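Local coordinates for HAD-superfamily hydrolase, subfamily IA, variant 1 (Ehrlichia chaffeensis, PDB 3KZX), which is a HAD-superfamily hydrolase that may convert 2-phosphoglycolate to glycolate and phosphate, at residues G130-L133 and R134-I137; F30-Y33 and N34-D38. One frame throughout, in Å; residues are numbered along the deposited sequence.

Interaction 1 (G130-L133 and R134-I137)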
loop_
_atom_site.group_PDB
_atom_site.type_symbol
_atom_site.label_atom_id
_atom_site.label_comp_id
_atom_site.label_asym_id
_atom_site.label_seq_id
_atom_site.Cartn_x
_atom_site.Cartn_y
_atom_site.Cartn_z
ATOM N N GLY A 130 -10.794 6.625 3.507
ATOM C CA GLY A 130 -11.315 6.318 2.181
ATOM C C GLY A 130 -11.442 7.497 1.243
ATOM O O GLY A 130 -11.104 7.404 0.055
ATOM N N GLU A 131 -11.939 8.621 1.748
ATOM C CA GLU A 131 -12.147 9.775 0.883
ATOM C C GLU A 131 -10.847 10.339 0.387
ATOM O O GLU A 131 -10.728 10.615 -0.812
ATOM C CB GLU A 131 -13.007 10.864 1.569
ATOM C CG GLU A 131 -14.464 10.447 1.755
ATOM C CD GLU A 131 -15.199 10.165 0.438
ATOM O OE1 GLU A 131 -15.184 11.022 -0.490
ATOM O OE2 GLU A 131 -15.801 9.079 0.334
ATOM N N ARG A 132 -9.851 10.474 1.270
ATOM C CA ARG A 132 -8.554 11.029 0.854
ATOM C C ARG A 132 -7.821 10.009 -0.011
ATOM O O ARG A 132 -7.158 10.372 -0.982
ATOM C CB ARG A 132 -7.690 11.402 2.075
ATOM C CG ARG A 132 -8.212 12.615 2.919
ATOM C CD ARG A 132 -8.100 13.953 2.154
ATOM N NE ARG A 132 -6.938 13.945 1.268
ATOM C CZ ARG A 132 -6.812 14.646 0.144
ATOM N NH1 ARG A 132 -7.771 15.484 -0.269
ATOM N NH2 ARG A 132 -5.697 14.499 -0.579
ATOM N N LEU A 133 -7.950 8.727 0.339
ATOM C CA LEU A 133 -7.402 7.642 -0.504
ATOM C C LEU A 133 -7.890 7.720 -1.953
ATOM O O LEU A 133 -7.077 7.709 -2.904
ATOM C CB LEU A 133 -7.749 6.298 0.120
ATOM C CG LEU A 133 -7.418 5.063 -0.685
ATOM C CD1 LEU A 133 -5.876 4.890 -0.784
ATOM C CD2 LEU A 133 -8.142 3.809 -0.037
ATOM N N ARG A 134 -9.208 7.848 -2.134
ATOM C CA ARG A 134 -9.768 7.974 -3.482
ATOM C C ARG A 134 -9.325 9.234 -4.204
ATOM O O ARG A 134 -9.137 9.199 -5.414
ATOM C CB ARG A 134 -11.302 7.864 -3.491
ATOM C CG ARG A 134 -11.806 6.445 -3.237
ATOM C CD ARG A 134 -13.327 6.318 -3.185
ATOM N NE ARG A 134 -13.890 6.729 -1.887
ATOM C CZ ARG A 134 -13.915 5.967 -0.786
ATOM N NH1 ARG A 134 -13.452 4.703 -0.804
ATOM N NH2 ARG A 134 -14.454 6.445 0.316
ATOM N N SER A 135 -9.148 10.337 -3.470
ATOM C CA SER A 135 -8.654 11.566 -4.070
ATOM C C SER A 135 -7.213 11.403 -4.548
ATOM O O SER A 135 -6.882 11.850 -5.646
ATOM C CB SER A 135 -8.775 12.748 -3.108
ATOM O OG SER A 135 -8.099 13.869 -3.651
ATOM N N GLU A 136 -6.364 10.751 -3.746
ATOM C CA GLU A 136 -4.971 10.541 -4.145
ATOM C C GLU A 136 -4.869 9.648 -5.340
ATOM O O GLU A 136 -4.006 9.859 -6.176
ATOM C CB GLU A 136 -4.123 9.885 -3.051
ATOM C CG GLU A 136 -3.793 10.773 -1.909
ATOM C CD GLU A 136 -3.151 12.077 -2.336
ATOM O OE1 GLU A 136 -2.538 12.139 -3.429
ATOM O OE2 GLU A 136 -3.262 13.024 -1.548
ATOM N N ILE A 137 -5.725 8.620 -5.396
ATOM C CA ILE A 137 -5.703 7.671 -6.504
ATOM C C ILE A 137 -6.130 8.381 -7.797
ATOM O O ILE A 137 -5.507 8.187 -8.862
ATOM C CB ILE A 137 -6.602 6.452 -6.206
ATOM C CG1 ILE A 137 -5.923 5.555 -5.156
ATOM C CG2 ILE A 137 -6.895 5.629 -7.484
ATOM C CD1 ILE A 137 -6.846 4.583 -4.403
HETATM O O HOH W 1 -14.977 9.164 -2.704
HETATM O O HOH W 2 -3.861 12.463 1.512
#
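The guanidinium of Arg134 lies with one face over Gly130 O, which sits 3.3 Å from that plane and over its centre, while Glu131 meets the group at its edge. There Arg134 NH2 gives Glu131 OE2 a nearly straight bond of 3.0 Å (173°), part of a salt bridge; it stays in the guanidinium plane but reaches the carboxylate from above. The bend at chi3 (-80°) folds Arg134 back over the first turn, where glycine leaves room for it. Water 1 closes a ring, accepting from Arg134 NE and donating to Glu131 OE1, and Asp154 takes a salt bridge from Arg134 NH1. On the Arg132 guanidinium, Ser135 CB lies over one face near the rim, and Glu136 OE2 stands at the edge, 3.0 Å from Arg132 NH2 in a salt bridge whose hydrogen bond is weak because it is strongly bent. That oxygen also accepts from Asp100 N. These side chains ride on helix 130-139, between strands 121-126 and 148-152 of a beta-alpha-beta unit; Arg134 N to Gly130 O (2.9 Å) is one of its i to i+4 bonds. Leu133 and Ile137 run side by side, CD1 atoms 3.8 Å apart, branched aliphatics packing on Ile124 and Ile149.

Interaction 2 (F30-Y33 and N34-D38)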
loop_
_atom_site.group_PDB
_atom_site.type_symbol
_atom_site.label_atom_id
_atom_site.label_comp_id
_atom_site.label_asym_id
_atom_site.label_seq_id
_atom_site.Cartn_x
_atom_site.Cartn_y
_atom_site.Cartn_z
ATOM N N PHE A 30 -4.600 -4.640 -3.946
ATOM C CA PHE A 30 -3.366 -3.950 -3.586
ATOM C C PHE A 30 -3.550 -3.104 -2.358
ATOM O O PHE A 30 -4.575 -2.471 -2.209
ATOM C CB PHE A 30 -2.922 -2.995 -4.698
ATOM C CG PHE A 30 -2.478 -3.672 -5.966
ATOM C CD1 PHE A 30 -1.132 -4.005 -6.156
ATOM C CD2 PHE A 30 -3.378 -3.979 -6.976
ATOM C CE1 PHE A 30 -0.705 -4.613 -7.304
ATOM C CE2 PHE A 30 -2.936 -4.611 -8.149
ATOM C CZ PHE A 30 -1.614 -4.910 -8.308
ATOM N N ASP A 31 -2.539 -3.041 -1.508
ATOM C CA ASP A 31 -2.484 -1.973 -0.536
ATOM C C ASP A 31 -1.889 -0.754 -1.223
ATOM O O ASP A 31 -1.287 -0.872 -2.309
ATOM C CB ASP A 31 -1.606 -2.411 0.631
ATOM C CG ASP A 31 -1.846 -1.581 1.912
ATOM O OD1 ASP A 31 -2.633 -0.611 1.899
ATOM O OD2 ASP A 31 -1.252 -1.948 2.938
ATOM N N TRP A 32 -2.063 0.418 -0.605
ATOM C CA TRP A 32 -1.639 1.671 -1.177
ATOM C C TRP A 32 -0.240 2.056 -0.621
ATOM O O TRP A 32 0.789 1.837 -1.270
ATOM C CB TRP A 32 -2.739 2.730 -0.914
ATOM C CG TRP A 32 -2.520 4.046 -1.502
ATOM C CD1 TRP A 32 -2.279 5.210 -0.825
ATOM C CD2 TRP A 32 -2.469 4.379 -2.897
ATOM N NE1 TRP A 32 -2.101 6.241 -1.710
ATOM C CE2 TRP A 32 -2.217 5.759 -2.987
ATOM C CE3 TRP A 32 -2.614 3.641 -4.076
ATOM C CZ2 TRP A 32 -2.116 6.425 -4.211
ATOM C CZ3 TRP A 32 -2.505 4.307 -5.295
ATOM C CH2 TRP A 32 -2.257 5.686 -5.346
ATOM N N TYR A 33 -0.188 2.547 0.605
ATOM C CA TYR A 33 1.070 3.023 1.155
ATOM C C TYR A 33 2.050 1.855 1.368
ATOM O O TYR A 33 1.692 0.864 1.957
ATOM C CB TYR A 33 0.856 3.727 2.493
ATOM C CG TYR A 33 0.271 5.131 2.428
ATOM C CD1 TYR A 33 0.631 6.031 1.415
ATOM C CD2 TYR A 33 -0.581 5.566 3.402
ATOM C CE1 TYR A 33 0.092 7.296 1.377
ATOM C CE2 TYR A 33 -1.111 6.857 3.395
ATOM C CZ TYR A 33 -0.788 7.710 2.382
ATOM O OH TYR A 33 -1.309 8.992 2.414
ATOM N N ASN A 34 3.287 2.010 0.877
ATOM C CA ASN A 34 4.357 1.009 1.029
ATOM C C ASN A 34 4.172 -0.293 0.229
ATOM O O ASN A 34 4.960 -1.227 0.350
ATOM C CB ASN A 34 4.655 0.786 2.506
ATOM C CG ASN A 34 4.897 2.107 3.225
ATOM O OD1 ASN A 34 5.831 2.842 2.890
ATOM N ND2 ASN A 34 4.027 2.451 4.164
ATOM N N THR A 35 3.155 -0.307 -0.629
ATOM C CA THR A 35 2.958 -1.346 -1.634
ATOM C C THR A 35 2.952 -0.623 -2.979
ATOM O O THR A 35 4.018 -0.451 -3.606
ATOM C CB THR A 35 1.677 -2.185 -1.317
ATOM O OG1 THR A 35 1.842 -2.769 -0.006
ATOM C CG2 THR A 35 1.464 -3.313 -2.375
ATOM N N LEU A 36 1.796 -0.153 -3.438
ATOM C CA LEU A 36 1.815 0.635 -4.676
ATOM C C LEU A 36 2.687 1.913 -4.575
ATOM O O LEU A 36 3.383 2.261 -5.526
ATOM C CB LEU A 36 0.405 0.974 -5.171
ATOM C CG LEU A 36 -0.451 -0.179 -5.743
ATOM C CD1 LEU A 36 -1.932 0.253 -5.895
ATOM C CD2 LEU A 36 0.148 -0.718 -7.091
ATOM N N ILE A 37 2.605 2.610 -3.455
ATOM C CA ILE A 37 3.202 3.918 -3.255
ATOM C C ILE A 37 4.451 3.855 -2.367
ATOM O O ILE A 37 4.457 3.201 -1.323
ATOM C CB ILE A 37 2.167 4.862 -2.608
ATOM C CG1 ILE A 37 1.113 5.274 -3.643
ATOM C CG2 ILE A 37 2.858 6.107 -1.899
ATOM C CD1 ILE A 37 1.638 6.258 -4.711
ATOM N N ASP A 38 5.502 4.538 -2.793
ATOM C CA ASP A 38 6.738 4.659 -2.048
ATOM C C ASP A 38 6.605 5.898 -1.175
ATOM O O ASP A 38 6.536 7.016 -1.707
ATOM C CB ASP A 38 7.915 4.785 -3.022
ATOM C CG ASP A 38 9.247 4.866 -2.312
ATOM O OD1 ASP A 38 9.273 5.161 -1.084
ATOM O OD2 ASP A 38 10.267 4.688 -3.006
#
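From Phe30, at the end of central strand 27-30, the backbone passes through Asp31 into a single wide, irregular turn. Trp32 O accepts from two amides on opposite faces of its carbonyl plane: Ile37 N at 2.9 Å, a pi-type bond spanning five residues, and Thr35 N at 3.3 Å, closing a tight i to i+3 turn. This is the HAD squiggle; strand 37-38, paired antiparallel with 103-104, forms the flap. Asn34 N bonds to Ile37 O at 2.8 Å, and Asn34 has a positive phi (70°), which asparagine tolerates well. Ile37 CG1 makes a CH-pi contact over the Trp32 indole, 3.5 Å from the six-membered ring centroid, whereas Leu36 CD1 comes to the indole edge. With CG anti to the backbone N (chi1 -176°), Trp32 swings its ring beneath the isoleucine. Ile37 CG2 lies at the Tyr33 ring edge, in plane. Leu36 CD1 packs 3.6 Å from Phe30 CB. At the start of the turn, Trp32 N donates to Asp31 OD1 at 2.8 Å. The position of Asp31 fits the nucleophilic aspartate of HAD motif I, with Tyr33 where most phosphatases have a second aspartate; indole and aliphatic groups pack on one part of the turn, while Asp31 OD2 pairs with Lys159.

How the interactions relate
Along the chain interaction 2 comes first, directly after central strand 27-30, and interaction 1 follows much later, after the neighbouring parallel strand 121-126; their centres lie 13 Å apart. Interaction 2 sits at the carboxyl end of strand 27-30, and helix 130-139 of interaction 1 starts from that end of the next strand in the six-stranded parallel sheet of the HAD core, the edge where this superfamily places its active site. They touch through Trp32, whose CG is 3.5 Å from Leu133 CD1 and whose CZ3 is 3.6 Å from Ile137 CG1. The indole thus links the turn at 30-38 to helix 130-139. Asp100 also bonds Tyr33 OH and so bridges both contacts.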